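Local coordinates for adenylation domain (Streptomyces sp., PDB 5N9X), which is an adenylation domain of the ANL superfamily, modelled here as a single chain with adenosine-5'-triphosphate and threonine bound, at residues 80-83 against 84-88; 177-181 against 182-186; 295-299 against 300-304; 488-492 against 493-497. All blocks are in the same frame, centred on the assembly; numbering follows the deposited sequence.

Followed from the N terminus, the four contacts come strictly in series, none enclosing or crossing another, and each joins two runs of chain that adjoin without a gap, so none closes a long loop. Contact 1 lies wholly inside helix 79-90, over about two and a half turns; that helix connects strand 70-74 to the parallel strand 94-97. Contact 2 covers the step from strand 175-180 into helix 181-191, its nearest atoms about 7 Å from contact 1. Contact 3 closes the end of helix 290-300 ahead of strand 306-310. Contact 4 turns the chain out of helix 482-492 in the C-terminal domain, and the centres of contacts 1 and 4 are about 52 Å apart.

Contact 1: 80-83 against 84-88; sequences NAIA and AMLGI
Leu-86 meets Ile-82 one helical turn earlier, with CD1 of Leu-86 4.2 Å from CG2 of Ile-82; this is the one apolar side-chain pair joining 80-83 to 84-88. The first torsion of Leu-86 explains where its branch starts: CG is turned beside the backbone N and opposite the carbonyl carbon (chi1 -66°), which brings Leu-86 CG within 3.4 Å of Ile-82 O. Two residues earlier, the methyl of Ala-84 lies with its CB 3.2 Å from Asn-80 O.

The positions of these groups are set by the backbone ladder of an alpha helix, four successive i to i-4 hydrogen bonds. Ala-84 N donates to Asn-80 O at 2.9 Å, and Gly-87 N to Ala-83 O at 2.8 Å. Between them, Leu-86 N reaches Ile-82 O at 3.0 Å with an N-H...O angle of 160°. The bond from Met-85 N to Ala-81 O has the same 3.0 Å length but is more bent, at 138°.

Outside the turn, Asn-80 ND2 is hydrogen-bonded to Glu-136 OE2. Ala-83 packs on Trp-52 and Leu-86 on Leu-49 and Ala-53, all of helix 46-62, while Ile-82 and Met-85 meet Ile-218 of helix 213-222. Ala-84 and Met-85 touch Leu-73 of strand 70-74, as expected for the helix of a beta-alpha-beta unit, in which 79-90 carries the chain from strand 70-74 to the parallel strand 94-97.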
loop_
_atom_site.group_PDB
_atom_site.type_symbol
_atom_site.label_atom_id
_atom_site.label_comp_id
_atom_site.label_asym_id
_atom_site.label_seq_id
_atom_site.Cartn_x
_atom_site.Cartn_y
_atom_site.Cartn_z
ATOM N N ASN A 80 -13.747 16.972 0.691
ATOM C CA ASN A 80 -13.514 17.379 2.074
ATOM C C ASN A 80 -12.350 16.647 2.716
ATOM O O ASN A 80 -11.567 17.240 3.437
ATOM C CB ASN A 80 -14.769 17.164 2.944
ATOM C CG ASN A 80 -16.008 17.884 2.409
ATOM O OD1 ASN A 80 -15.936 19.013 1.897
ATOM N ND2 ASN A 80 -17.156 17.238 2.558
ATOM N N ALA A 81 -12.243 15.351 2.474
ATOM C CA ALA A 81 -11.169 14.564 3.063
ATOM C C ALA A 81 -9.798 15.052 2.588
ATOM O O ALA A 81 -8.854 15.147 3.380
ATOM C CB ALA A 81 -11.352 13.086 2.738
ATOM N N ILE A 82 -9.700 15.367 1.298
ATOM C CA ILE A 82 -8.457 15.811 0.705
ATOM C C ILE A 82 -8.084 17.207 1.204
ATOM O O ILE A 82 -6.910 17.472 1.558
ATOM C CB ILE A 82 -8.542 15.834 -0.857
ATOM C CG1 ILE A 82 -8.761 14.425 -1.415
ATOM C CG2 ILE A 82 -7.305 16.471 -1.433
ATOM C CD1 ILE A 82 -7.612 13.437 -1.109
ATOM N N ALA A 83 -9.065 18.106 1.202
ATOM C CA ALA A 83 -8.821 19.472 1.629
ATOM C C ALA A 83 -8.451 19.498 3.122
ATOM O O ALA A 83 -7.542 20.227 3.537
ATOM C CB ALA A 83 -10.053 20.362 1.338
ATOM N N ALA A 84 -9.137 18.684 3.916
ATOM C CA ALA A 84 -8.772 18.535 5.311
ATOM C C ALA A 84 -7.333 18.052 5.447
ATOM O O ALA A 84 -6.582 18.518 6.315
ATOM C CB ALA A 84 -9.726 17.576 6.018
ATOM N N MET A 85 -6.921 17.124 4.598
ATOM C CA MET A 85 -5.599 16.569 4.813
ATOM C C MET A 85 -4.543 17.627 4.440
ATOM O O MET A 85 -3.514 17.747 5.099
ATOM C CB MET A 85 -5.440 15.250 4.048
ATOM C CG MET A 85 -4.021 14.764 3.959
ATOM S SD MET A 85 -3.310 15.274 2.381
ATOM C CE MET A 85 -3.575 13.751 1.460
ATOM N N LEU A 86 -4.818 18.426 3.419
ATOM C CA LEU A 86 -3.909 19.515 3.074
ATOM C C LEU A 86 -3.875 20.545 4.188
ATOM O O LEU A 86 -2.813 21.016 4.566
ATOM C CB LEU A 86 -4.315 20.176 1.769
ATOM C CG LEU A 86 -4.197 19.297 0.538
ATOM C CD1 LEU A 86 -4.955 19.901 -0.641
ATOM C CD2 LEU A 86 -2.744 19.115 0.199
ATOM N N GLY A 87 -5.037 20.874 4.729
ATOM C CA GLY A 87 -5.115 21.816 5.827
ATOM C C GLY A 87 -4.290 21.354 7.020
ATOM O O GLY A 87 -3.520 22.135 7.610
ATOM N N ILE A 88 -4.432 20.080 7.361
ATOM C CA ILE A 88 -3.628 19.482 8.423
ATOM C C ILE A 88 -2.127 19.620 8.150
ATOM O O ILE A 88 -1.358 19.972 9.051
ATOM C CB ILE A 88 -4.006 17.979 8.629
ATOM C CG1 ILE A 88 -5.410 17.863 9.222
ATOM C CG2 ILE A 88 -3.001 17.272 9.498
ATOM C CD1 ILE A 88 -5.963 16.437 9.255
#

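Contact 2: 177-181 against 182-186; sequences VPVRH and GNVTA
Asn-183 folds its side chain back across Arg-180, the N-cap residue of the helix, and the two run obliquely past each other with amide and guanidinium planes 27° apart. The amide oxygen does the touching: Asn-183 OD1 lies 3.4 Å from Arg-180 CB and accepts the backbone N-H of Arg-180 at 2.8 Å (N-H...O 151°). Because CG of Asn-183 stands beside its own backbone N and opposite the carbonyl carbon (chi1 -63°), the amide is directed back at the residue three positions earlier. This resembles one half of a capping box: the N3 side chain accepts the N-cap N-H, without the reciprocal side-chain bond. A water gives OD1 a second bond, donating to Asn-183 OD1 at 2.8 Å and also to Pro-178 O.

Val-179 CG1 packs against Asn-183 CB at 3.7 Å. The side chains of Val-179 and Val-184 cross at about a right angle, with Val-179 CG1 3.9 Å from Val-184 CG2. The helix then starts with regular backbone bonds, Val-184 N to Arg-180 O at 3.0 Å and Thr-185 N to His-181 O at 2.8 Å.

Several polar ends are held from outside: Arg-180 NH1 by a salt bridge to Glu-373, Asn-183 ND2 by Pro-369 O, His-181 ND1 by Leu-20 N and Thr-185 OG1 by Ala-18 O. Strand 175-180 pairs antiparallel with 161-167, whose Tyr-163 touches both valines, while helix 20-30 packs on Val-184 and Thr-185 through Leu-20 and Leu-23.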
loop_
_atom_site.group_PDB
_atom_site.type_symbol
_atom_site.label_atom_id
_atom_site.label_comp_id
_atom_site.label_asym_id
_atom_site.label_seq_id
_atom_site.Cartn_x
_atom_site.Cartn_y
_atom_site.Cartn_z
ATOM N N VAL A 177 3.637 3.771 11.844
ATOM C CA VAL A 177 4.814 4.240 11.131
ATOM C C VAL A 177 4.630 5.717 10.787
ATOM O O VAL A 177 3.747 6.076 9.983
ATOM C CB VAL A 177 5.058 3.452 9.810
ATOM C CG1 VAL A 177 6.404 3.831 9.208
ATOM C CG2 VAL A 177 4.951 1.942 10.014
ATOM N N PRO A 178 5.445 6.589 11.404
ATOM C CA PRO A 178 5.399 8.015 11.050
ATOM C C PRO A 178 6.332 8.339 9.892
ATOM O O PRO A 178 7.535 8.074 9.962
ATOM C CB PRO A 178 5.846 8.716 12.337
ATOM C CG PRO A 178 6.749 7.703 13.001
ATOM C CD PRO A 178 6.299 6.326 12.578
ATOM N N VAL A 179 5.778 8.919 8.835
ATOM C CA VAL A 179 6.561 9.241 7.641
ATOM C C VAL A 179 6.698 10.748 7.491
ATOM O O VAL A 179 5.684 11.469 7.458
ATOM C CB VAL A 179 5.916 8.638 6.380
ATOM C CG1 VAL A 179 6.639 9.074 5.115
ATOM C CG2 VAL A 179 5.876 7.131 6.507
ATOM N N ARG A 180 7.940 11.219 7.409
ATOM C CA ARG A 180 8.223 12.661 7.291
ATOM C C ARG A 180 8.092 13.259 5.875
ATOM O O ARG A 180 8.199 12.551 4.877
ATOM C CB ARG A 180 9.627 12.946 7.819
ATOM C CG ARG A 180 9.734 12.793 9.320
ATOM C CD ARG A 180 11.100 12.286 9.729
ATOM N NE ARG A 180 11.459 12.768 11.067
ATOM C CZ ARG A 180 12.701 13.059 11.455
ATOM N NH1 ARG A 180 13.719 12.894 10.615
ATOM N NH2 ARG A 180 12.930 13.511 12.684
ATOM N N HIS A 181 7.852 14.566 5.818
ATOM C CA HIS A 181 7.764 15.318 4.571
ATOM C C HIS A 181 8.943 15.015 3.653
ATOM O O HIS A 181 8.750 14.684 2.487
ATOM C CB HIS A 181 7.685 16.826 4.870
ATOM C CG HIS A 181 6.309 17.295 5.237
ATOM N ND1 HIS A 181 5.339 17.582 4.294
ATOM C CD2 HIS A 181 5.743 17.534 6.445
ATOM C CE1 HIS A 181 4.233 17.962 4.909
ATOM N NE2 HIS A 181 4.449 17.940 6.215
ATOM N N GLY A 182 10.158 15.123 4.182
ATOM C CA GLY A 182 11.365 14.755 3.465
ATOM C C GLY A 182 11.428 13.306 3.022
ATOM O O GLY A 182 12.034 12.993 1.991
ATOM N N ASN A 183 10.819 12.399 3.779
ATOM C CA ASN A 183 10.700 11.033 3.275
ATOM C C ASN A 183 9.872 11.028 1.980
ATOM O O ASN A 183 10.350 10.557 0.941
ATOM C CB ASN A 183 10.065 10.077 4.292
ATOM C CG ASN A 183 10.880 9.911 5.580
ATOM O OD1 ASN A 183 10.307 9.842 6.644
ATOM N ND2 ASN A 183 12.203 9.791 5.469
ATOM N N VAL A 184 8.649 11.569 2.029
ATOM C CA VAL A 184 7.830 11.594 0.822
ATOM C C VAL A 184 8.437 12.385 -0.344
ATOM O O VAL A 184 8.374 11.931 -1.496
ATOM C CB VAL A 184 6.413 12.172 1.049
ATOM C CG1 VAL A 184 5.531 11.753 -0.115
ATOM C CG2 VAL A 184 5.808 11.666 2.329
ATOM N N THR A 185 9.001 13.565 -0.070
ATOM C CA THR A 185 9.593 14.335 -1.156
ATOM C C THR A 185 10.791 13.568 -1.735
ATOM O O THR A 185 10.993 13.591 -2.950
ATOM C CB THR A 185 9.957 15.818 -0.733
ATOM O OG1 THR A 185 10.867 15.848 0.375
ATOM C CG2 THR A 185 8.689 16.601 -0.379
ATOM N N ALA A 186 11.544 12.838 -0.915
ATOM C CA ALA A 186 12.593 11.972 -1.472
ATOM C C ALA A 186 12.018 10.880 -2.391
ATOM O O ALA A 186 12.654 10.514 -3.371
ATOM C CB ALA A 186 13.433 11.331 -0.359
HETATM O O HOH W 1 10.178 9.162 9.389
#

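Contact 3: 295-299 against 300-304; sequences PWAKR and FGLDR
Phe-300 places CD2 over the centre of one face of the Trp-296 indole, at the C-terminal end of helix 290-300, where a glycine takes the C' position. Phe-300 CD2 is 3.3 Å from Trp-296 CE2, and the planes meet obliquely at 37°, with the Phe-300 and Trp-296 six-membered ring centroids 4.3 Å apart. The Phe-300 ring also carries Arg-299, on the side away from Trp-296. There Arg-299 CB makes a CH-pi contact 4.2 Å from the Phe-300 centroid. The arginine chain, bent at chi2 and chi3, then curls back to give an off-centre cation-pi contact, the guanidinium plane turned 44° from the Phe-300 ring; Arg-299 NH2 has its salt bridge with Asp-274.

The backbone follows the same turn. Phe-300 N donates to Trp-296 O at 3.1 Å, and Gly-301 N makes a weak bond to Ala-297 O at 2.8 Å. At Gly-301 phi turns positive (73°) and the helical path ends, the chain turning toward strand 306-310. Leu-307 of that strand packs on both Trp-296 and Leu-302. A water in the indole plane bridges the turn, accepting from Trp-296 NE1 at 2.9 Å and donating to Gly-301 O at 3.0 Å.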
loop_
_atom_site.group_PDB
_atom_site.type_symbol
_atom_site.label_atom_id
_atom_site.label_comp_id
_atom_site.label_asym_id
_atom_site.label_seq_id
_atom_site.Cartn_x
_atom_site.Cartn_y
_atom_site.Cartn_z
ATOM N N PRO A 295 -2.687 -12.421 -19.304
ATOM C CA PRO A 295 -3.903 -12.072 -20.057
ATOM C C PRO A 295 -3.941 -10.609 -20.467
ATOM O O PRO A 295 -4.319 -10.300 -21.596
ATOM C CB PRO A 295 -5.038 -12.375 -19.075
ATOM C CG PRO A 295 -4.454 -13.258 -18.047
ATOM C CD PRO A 295 -3.002 -12.920 -17.953
ATOM N N TRP A 296 -3.554 -9.716 -19.559
ATOM C CA TRP A 296 -3.392 -8.313 -19.926
ATOM C C TRP A 296 -2.478 -8.145 -21.132
ATOM O O TRP A 296 -2.833 -7.471 -22.095
ATOM C CB TRP A 296 -2.827 -7.508 -18.771
ATOM C CG TRP A 296 -2.825 -6.028 -19.012
ATOM C CD1 TRP A 296 -1.815 -5.284 -19.536
ATOM C CD2 TRP A 296 -3.887 -5.116 -18.722
ATOM N NE1 TRP A 296 -2.183 -3.960 -19.596
ATOM C CE2 TRP A 296 -3.454 -3.833 -19.104
ATOM C CE3 TRP A 296 -5.159 -5.262 -18.171
ATOM C CZ2 TRP A 296 -4.251 -2.701 -18.951
ATOM C CZ3 TRP A 296 -5.953 -4.142 -18.029
ATOM C CH2 TRP A 296 -5.496 -2.874 -18.418
ATOM N N ALA A 297 -1.304 -8.766 -21.070
ATOM C CA ALA A 297 -0.257 -8.500 -22.042
ATOM C C ALA A 297 -0.625 -8.970 -23.456
ATOM O O ALA A 297 -0.185 -8.385 -24.438
ATOM C CB ALA A 297 1.050 -9.133 -21.589
ATOM N N LYS A 298 -1.446 -9.995 -23.580
ATOM C CA LYS A 298 -1.842 -10.378 -24.921
ATOM C C LYS A 298 -2.791 -9.363 -25.563
ATOM O O LYS A 298 -2.781 -9.205 -26.788
ATOM C CB LYS A 298 -2.474 -11.769 -24.939
ATOM C CG LYS A 298 -1.971 -12.565 -26.122
ATOM C CD LYS A 298 -3.105 -13.187 -26.918
ATOM C CE LYS A 298 -2.644 -14.451 -27.640
ATOM N NZ LYS A 298 -3.800 -15.115 -28.322
ATOM N N ARG A 299 -3.597 -8.676 -24.748
ATOM C CA ARG A 299 -4.553 -7.696 -25.283
ATOM C C ARG A 299 -3.940 -6.366 -25.650
ATOM O O ARG A 299 -4.216 -5.828 -26.721
ATOM C CB ARG A 299 -5.703 -7.431 -24.313
ATOM C CG ARG A 299 -6.999 -7.992 -24.831
ATOM C CD ARG A 299 -7.581 -7.103 -25.933
ATOM N NE ARG A 299 -8.135 -5.816 -25.500
ATOM C CZ ARG A 299 -7.879 -4.640 -26.078
ATOM N NH1 ARG A 299 -7.003 -4.557 -27.066
ATOM N NH2 ARG A 299 -8.456 -3.529 -25.642
ATOM N N PHE A 300 -3.123 -5.838 -24.748
ATOM C CA PHE A 300 -2.550 -4.501 -24.876
ATOM C C PHE A 300 -1.059 -4.523 -25.189
ATOM O O PHE A 300 -0.467 -3.498 -25.520
ATOM C CB PHE A 300 -2.758 -3.721 -23.575
ATOM C CG PHE A 300 -4.184 -3.637 -23.138
ATOM C CD1 PHE A 300 -5.068 -2.770 -23.765
ATOM C CD2 PHE A 300 -4.646 -4.435 -22.116
ATOM C CE1 PHE A 300 -6.394 -2.688 -23.353
ATOM C CE2 PHE A 300 -5.962 -4.362 -21.708
ATOM C CZ PHE A 300 -6.840 -3.492 -22.331
ATOM N N GLY A 301 -0.431 -5.675 -25.049
ATOM C CA GLY A 301 1.016 -5.687 -25.106
ATOM C C GLY A 301 1.645 -5.092 -23.845
ATOM O O GLY A 301 1.008 -4.999 -22.789
ATOM N N LEU A 302 2.906 -4.685 -23.975
ATOM C CA LEU A 302 3.724 -4.273 -22.857
ATOM C C LEU A 302 4.279 -2.874 -23.092
ATOM O O LEU A 302 5.017 -2.352 -22.270
ATOM C CB LEU A 302 4.852 -5.285 -22.658
ATOM C CG LEU A 302 4.457 -6.543 -21.884
ATOM C CD1 LEU A 302 5.631 -7.456 -21.679
ATOM C CD2 LEU A 302 3.889 -6.166 -20.533
ATOM N N ASP A 303 3.919 -2.279 -24.226
ATOM C CA ASP A 303 4.414 -0.953 -24.618
ATOM C C ASP A 303 3.523 0.201 -24.203
ATOM O O ASP A 303 3.990 1.324 -24.044
ATOM C CB ASP A 303 4.619 -0.903 -26.133
ATOM C CG ASP A 303 5.439 -2.059 -26.636
ATOM O OD1 ASP A 303 6.616 -1.814 -26.983
ATOM O OD2 ASP A 303 4.921 -3.206 -26.633
ATOM N N ARG A 304 2.234 -0.076 -24.048
ATOM C CA ARG A 304 1.289 0.940 -23.636
ATOM C C ARG A 304 0.040 0.275 -23.086
ATOM O O ARG A 304 -0.616 -0.499 -23.797
ATOM C CB ARG A 304 0.918 1.877 -24.785
ATOM C CG ARG A 304 -0.169 2.858 -24.376
ATOM C CD ARG A 304 -0.492 3.870 -25.456
ATOM N NE ARG A 304 -1.410 4.911 -24.988
ATOM C CZ ARG A 304 -1.049 6.111 -24.530
ATOM N NH1 ARG A 304 -1.983 6.962 -24.128
ATOM N NH2 ARG A 304 0.232 6.471 -24.482
HETATM O O HOH W 2 -0.000 -2.712 -21.048
#

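Contact 4: 488-492 against 493-497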
loop_
_atom_site.group_PDB
_atom_site.type_symbol
_atom_site.label_atom_id
_atom_site.label_comp_id
_atom_site.label_asym_id
_atom_site.label_seq_id
_atom_site.Cartn_x
_atom_site.Cartn_y
_atom_site.Cartn_z
ATOM N N HIS A 488 -5.429 -32.935 -6.247
ATOM C CA HIS A 488 -4.572 -32.184 -7.170
ATOM C C HIS A 488 -3.224 -31.783 -6.579
ATOM O O HIS A 488 -2.190 -31.898 -7.232
ATOM C CB HIS A 488 -5.286 -30.925 -7.662
ATOM C CG HIS A 488 -4.385 -29.970 -8.380
ATOM N ND1 HIS A 488 -3.964 -30.171 -9.680
ATOM C CD2 HIS A 488 -3.819 -28.806 -7.978
ATOM C CE1 HIS A 488 -3.178 -29.174 -10.042
ATOM N NE2 HIS A 488 -3.076 -28.332 -9.031
ATOM N N VAL A 489 -3.250 -31.283 -5.350
ATOM C CA VAL A 489 -2.056 -30.820 -4.664
ATOM C C VAL A 489 -1.074 -31.966 -4.346
ATOM O O VAL A 489 0.148 -31.747 -4.262
ATOM C CB VAL A 489 -2.481 -30.061 -3.385
ATOM C CG1 VAL A 489 -1.340 -29.888 -2.410
ATOM C CG2 VAL A 489 -3.079 -28.706 -3.766
ATOM N N LYS A 490 -1.602 -33.189 -4.190
ATOM C CA LYS A 490 -0.753 -34.377 -4.002
ATOM C C LYS A 490 0.142 -34.619 -5.217
ATOM O O LYS A 490 1.126 -35.348 -5.122
ATOM C CB LYS A 490 -1.559 -35.663 -3.735
ATOM C CG LYS A 490 -2.194 -35.784 -2.373
ATOM C CD LYS A 490 -1.842 -37.105 -1.701
ATOM C CE LYS A 490 -1.493 -36.832 -0.236
ATOM N NZ LYS A 490 -0.611 -37.864 0.392
ATOM N N THR A 491 -0.218 -34.028 -6.349
ATOM C CA THR A 491 0.600 -34.053 -7.556
ATOM C C THR A 491 1.771 -33.098 -7.459
ATOM O O THR A 491 2.909 -33.442 -7.794
ATOM C CB THR A 491 -0.230 -33.666 -8.790
ATOM O OG1 THR A 491 -1.247 -34.650 -8.998
ATOM C CG2 THR A 491 0.650 -33.522 -10.047
ATOM N N VAL A 492 1.475 -31.891 -6.990
ATOM C CA VAL A 492 2.359 -30.751 -7.141
ATOM C C VAL A 492 3.410 -30.656 -6.047
ATOM O O VAL A 492 4.507 -30.151 -6.270
ATOM C CB VAL A 492 1.525 -29.453 -7.157
ATOM C CG1 VAL A 492 2.248 -28.350 -7.913
ATOM C CG2 VAL A 492 0.185 -29.717 -7.799
ATOM N N LEU A 493 3.075 -31.126 -4.857
ATOM C CA LEU A 493 3.921 -30.864 -3.694
ATOM C C LEU A 493 4.410 -32.116 -3.002
ATOM O O LEU A 493 3.724 -33.123 -2.984
ATOM C CB LEU A 493 3.157 -30.027 -2.671
ATOM C CG LEU A 493 2.860 -28.592 -3.059
ATOM C CD1 LEU A 493 2.110 -27.920 -1.904
ATOM C CD2 LEU A 493 4.136 -27.838 -3.424
ATOM N N PRO A 494 5.584 -32.042 -2.385
ATOM C CA PRO A 494 5.929 -33.149 -1.482
ATOM C C PRO A 494 4.960 -33.259 -0.289
ATOM O O PRO A 494 4.279 -32.283 0.064
ATOM C CB PRO A 494 7.362 -32.814 -1.052
ATOM C CG PRO A 494 7.469 -31.315 -1.217
ATOM C CD PRO A 494 6.592 -30.967 -2.385
ATOM N N SER A 495 4.884 -34.460 0.283
ATOM C CA SER A 495 3.888 -34.821 1.292
ATOM C C SER A 495 3.892 -33.962 2.556
ATOM O O SER A 495 2.827 -33.637 3.092
ATOM C CB SER A 495 4.076 -36.286 1.687
ATOM O OG SER A 495 3.615 -37.142 0.659
ATOM N N TYR A 496 5.084 -33.614 3.031
ATOM C CA TYR A 496 5.227 -32.754 4.207
ATOM C C TYR A 496 4.703 -31.336 3.957
ATOM O O TYR A 496 4.394 -30.606 4.899
ATOM C CB TYR A 496 6.698 -32.704 4.670
ATOM C CG TYR A 496 7.702 -31.934 3.802
ATOM C CD1 TYR A 496 8.286 -32.509 2.671
ATOM C CD2 TYR A 496 8.081 -30.640 4.134
ATOM C CE1 TYR A 496 9.222 -31.806 1.896
ATOM C CE2 TYR A 496 9.009 -29.931 3.379
ATOM C CZ TYR A 496 9.575 -30.516 2.259
ATOM O OH TYR A 496 10.482 -29.791 1.517
ATOM N N MET A 497 4.595 -30.960 2.686
ATOM C CA MET A 497 4.129 -29.627 2.320
ATOM C C MET A 497 2.643 -29.566 2.009
ATOM O O MET A 497 2.146 -28.516 1.621
ATOM C CB MET A 497 4.906 -29.095 1.113
ATOM C CG MET A 497 6.297 -28.559 1.431
ATOM S SD MET A 497 7.111 -27.988 -0.067
ATOM C CE MET A 497 6.551 -26.281 -0.145
#
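Val-489 and Leu-493 are brought together by their first torsions. In Val-489, CG1 is placed opposite its own backbone N (chi1 164°); in Leu-493, CG lies opposite the carbonyl carbon and beside the N (chi1 -69°). The two branches cross obliquely, with Val-489 CG1 4.0 Å from Leu-493 CD1. The motif is the exit of helix 482-492 into a Leu-Pro-Ser-Tyr-Met run, consistent with the LPxYM core motif of adenylation domains.

One hydrogen bond spans the junction, from Leu-493 N to Val-489 O, at 3.1 Å and with an N-H...O angle of 149°. It is an i to i-4 bond, and its donor approaches almost in line with the carbonyl. Leu-493 CD2 is also 3.7 Å from Val-492 O. Beyond this bond phi and psi are extended at Leu-493 and Pro-494, so the chain leaves the helix direction before residues 495-497 coil into a 3-10 turn.

The apolar pair faces helix 435-443: Val-489 touches Val-442, and Leu-493 touches Val-438 and Ala-441. At the far end of the exit, the ring of Tyr-496 stacks on His-431, and Met-497 CG lies over one face of the Tyr-496 ring, toward its rim. At the other end, the ring of His-488 meets His-445 edge-to-face, and Val-492 CG2 sits toward the rim of one face of His-488. The 3-10 turn itself is closed by Met-497 N, which donates to Pro-494 O at 3.0 Å.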